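Local structure of hypothetical protein AGR_pAT_315 (Agrobacterium tumefaciens str. C58, 1VQY) at residues Ile14-Ile19 with Asn104-Pro109. The protein is of unknown function but belongs to the NIPSNAP family, whose fold is of the dimeric alpha-beta barrel type. Residues are numbered along the deposited sequence; the frame is centred on the assembly and turned at random.
Sequences IVEERI and NRILLP
Glu17 sets CG anti to its backbone N (chi1 -171°) and runs out fully extended, while Arg105 turns CG in between its own N and carbonyl carbon (chi1 52°). The two side chains therefore lie side by side on one face of the sheet. Glu17 OE1 takes Arg105 NE at 2.9 Å in a salt bridge, and a weak bond from Arg105 NH2 reaches the same oxygen. The carboxylate stands nearly upright to the guanidinium, with the planes 83° apart, and NE meets OE1 from above the carboxylate plane. Ile19 CD1 lies over one face of this guanidinium, 3.8 Å from Arg105 CZ.

The other face carries Glu16 and Asn104. Asn104 ND2 gives a nearly straight bond to Glu16 OE2 at 2.9 Å, on the anti side, tilted out of the carboxylate plane. Arg18 NH1 reaches Glu16 OE2 at 3.0 Å from the opposite face of the carboxylate plane, and Arg75 adds another salt bridge to this oxygen. Arg18 NE is hydrogen-bonded to Tyr20 OH. Asn104 OD1 accepts from the backbone N of Gly58 of a third subunit.

Between the two side-chain layers, strands 14-22 and 99-109 pair antiparallel. Val15 with Leu107 and Glu17 with Arg105 are the hydrogen-bonded pairs, each with two backbone bonds. At the far end Ile14 CG2 packs on Leu108 CD2 at 3.6 Å.

Strand 99-109 is outermost in its own chain, but Ile106 to Pro109 also pair with a strand of a second subunit, so the sheet continues across the interface, consistent with the dimeric barrel fold. Glu17 OE2 comes close to its counterpart in that subunit. Arg105 of each subunit, which also makes a long, weak ion pair to Glu17 of the other, probably offsets the repulsion between the two buried carboxylates.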
loop_
_atom_site.group_PDB
_atom_site.type_symbol
_atom_site.label_atom_id
_atom_site.label_comp_id
_atom_site.label_asym_id
_atom_site.label_seq_id
_atom_site.Cartn_x
_atom_site.Cartn_y
_atom_site.Cartn_z
ATOM N N ILE B 14 12.810 -12.024 -21.469
ATOM C CA ILE B 14 12.024 -11.420 -20.415
ATOM C C ILE B 14 12.902 -11.297 -19.197
ATOM O O ILE B 14 13.923 -11.977 -19.093
ATOM C CB ILE B 14 10.706 -12.189 -20.163
ATOM C CG1 ILE B 14 10.955 -13.622 -19.687
ATOM C CG2 ILE B 14 9.885 -12.230 -21.462
ATOM C CD1 ILE B 14 11.082 -13.766 -18.201
ATOM N N VAL B 15 12.528 -10.388 -18.305
ATOM C CA VAL B 15 13.275 -10.117 -17.084
ATOM C C VAL B 15 12.359 -10.277 -15.855
ATOM O O VAL B 15 11.292 -9.683 -15.787
ATOM C CB VAL B 15 13.870 -8.684 -17.125
ATOM C CG1 VAL B 15 14.394 -8.252 -15.750
ATOM C CG2 VAL B 15 14.972 -8.603 -18.176
ATOM N N GLU B 16 12.784 -11.081 -14.888
ATOM C CA GLU B 16 12.057 -11.195 -13.641
ATOM C C GLU B 16 12.715 -10.352 -12.559
ATOM O O GLU B 16 13.906 -10.480 -12.301
ATOM C CB GLU B 16 11.980 -12.638 -13.166
ATOM C CG GLU B 16 11.420 -12.754 -11.737
ATOM C CD GLU B 16 11.319 -14.173 -11.237
ATOM O OE1 GLU B 16 12.062 -15.053 -11.722
ATOM O OE2 GLU B 16 10.476 -14.402 -10.359
ATOM N N GLU B 17 11.910 -9.508 -11.918
ATOM C CA GLU B 17 12.332 -8.728 -10.750
ATOM C C GLU B 17 11.749 -9.340 -9.481
ATOM O O GLU B 17 10.551 -9.442 -9.361
ATOM C CB GLU B 17 11.869 -7.275 -10.887
ATOM C CG GLU B 17 12.431 -6.330 -9.831
ATOM C CD GLU B 17 12.160 -4.858 -10.174
ATOM O OE1 GLU B 17 11.260 -4.606 -11.000
ATOM O OE2 GLU B 17 12.853 -3.962 -9.633
ATOM N N ARG B 18 12.610 -9.782 -8.573
ATOM C CA ARG B 18 12.210 -10.230 -7.244
ATOM C C ARG B 18 12.645 -9.225 -6.178
ATOM O O ARG B 18 13.731 -8.683 -6.227
ATOM C CB ARG B 18 12.792 -11.605 -6.970
ATOM C CG ARG B 18 12.398 -12.599 -8.057
ATOM C CD ARG B 18 13.104 -13.910 -7.914
ATOM N NE ARG B 18 12.692 -14.607 -6.704
ATOM C CZ ARG B 18 11.588 -15.348 -6.570
ATOM N NH1 ARG B 18 10.732 -15.528 -7.584
ATOM N NH2 ARG B 18 11.349 -15.931 -5.399
ATOM N N ILE B 19 11.755 -8.957 -5.230
ATOM C CA ILE B 19 11.873 -7.813 -4.322
ATOM C C ILE B 19 11.519 -8.351 -2.970
ATOM O O ILE B 19 10.370 -8.706 -2.746
ATOM C CB ILE B 19 10.900 -6.651 -4.718
ATOM C CG1 ILE B 19 11.163 -6.205 -6.153
ATOM C CG2 ILE B 19 11.067 -5.444 -3.809
ATOM C CD1 ILE B 19 10.012 -5.436 -6.775
ATOM N N ASN B 104 7.297 -10.658 -6.916
ATOM C CA ASN B 104 8.025 -10.620 -8.181
ATOM C C ASN B 104 7.148 -10.084 -9.278
ATOM O O ASN B 104 5.946 -9.891 -9.087
ATOM C CB ASN B 104 8.539 -11.995 -8.582
ATOM C CG ASN B 104 7.427 -12.995 -8.792
ATOM O OD1 ASN B 104 6.309 -12.770 -8.368
ATOM N ND2 ASN B 104 7.739 -14.117 -9.425
ATOM N N ARG B 105 7.761 -9.839 -10.421
ATOM C CA ARG B 105 7.037 -9.377 -11.574
ATOM C C ARG B 105 7.822 -9.636 -12.834
ATOM O O ARG B 105 9.040 -9.771 -12.791
ATOM C CB ARG B 105 6.716 -7.891 -11.452
ATOM C CG ARG B 105 7.898 -6.992 -11.130
ATOM C CD ARG B 105 7.378 -5.623 -10.784
ATOM N NE ARG B 105 8.427 -4.617 -10.656
ATOM C CZ ARG B 105 8.419 -3.631 -9.765
ATOM N NH1 ARG B 105 7.417 -3.525 -8.887
ATOM N NH2 ARG B 105 9.427 -2.765 -9.727
ATOM N N ILE B 106 7.115 -9.704 -13.952
ATOM C CA ILE B 106 7.754 -9.955 -15.225
ATOM C C ILE B 106 7.779 -8.651 -16.020
ATOM O O ILE B 106 6.736 -8.028 -16.260
ATOM C CB ILE B 106 7.035 -11.081 -16.012
ATOM C CG1 ILE B 106 7.063 -12.405 -15.209
ATOM C CG2 ILE B 106 7.639 -11.256 -17.416
ATOM C CD1 ILE B 106 8.437 -13.028 -14.962
ATOM N N LEU B 107 8.993 -8.263 -16.410
ATOM C CA LEU B 107 9.252 -7.063 -17.176
ATOM C C LEU B 107 9.655 -7.402 -18.621
ATOM O O LEU B 107 10.476 -8.291 -18.875
ATOM C CB LEU B 107 10.366 -6.278 -16.499
ATOM C CG LEU B 107 10.275 -6.080 -14.982
ATOM C CD1 LEU B 107 11.472 -5.313 -14.453
ATOM C CD2 LEU B 107 9.012 -5.360 -14.614
ATOM N N LEU B 108 9.053 -6.687 -19.566
ATOM C CA LEU B 108 9.392 -6.798 -20.971
ATOM C C LEU B 108 10.223 -5.587 -21.371
ATOM O O LEU B 108 9.726 -4.473 -21.328
ATOM C CB LEU B 108 8.121 -6.833 -21.811
ATOM C CG LEU B 108 7.084 -7.901 -21.441
ATOM C CD1 LEU B 108 5.983 -7.946 -22.497
ATOM C CD2 LEU B 108 7.718 -9.304 -21.271
ATOM N N PRO B 109 11.500 -5.798 -21.751
ATOM C CA PRO B 109 12.301 -4.672 -22.253
ATOM C C PRO B 109 11.705 -3.997 -23.483
ATOM O O PRO B 109 11.238 -4.686 -24.383
ATOM C CB PRO B 109 13.641 -5.335 -22.630
ATOM C CG PRO B 109 13.709 -6.568 -21.800
ATOM C CD PRO B 109 12.284 -7.045 -21.719
#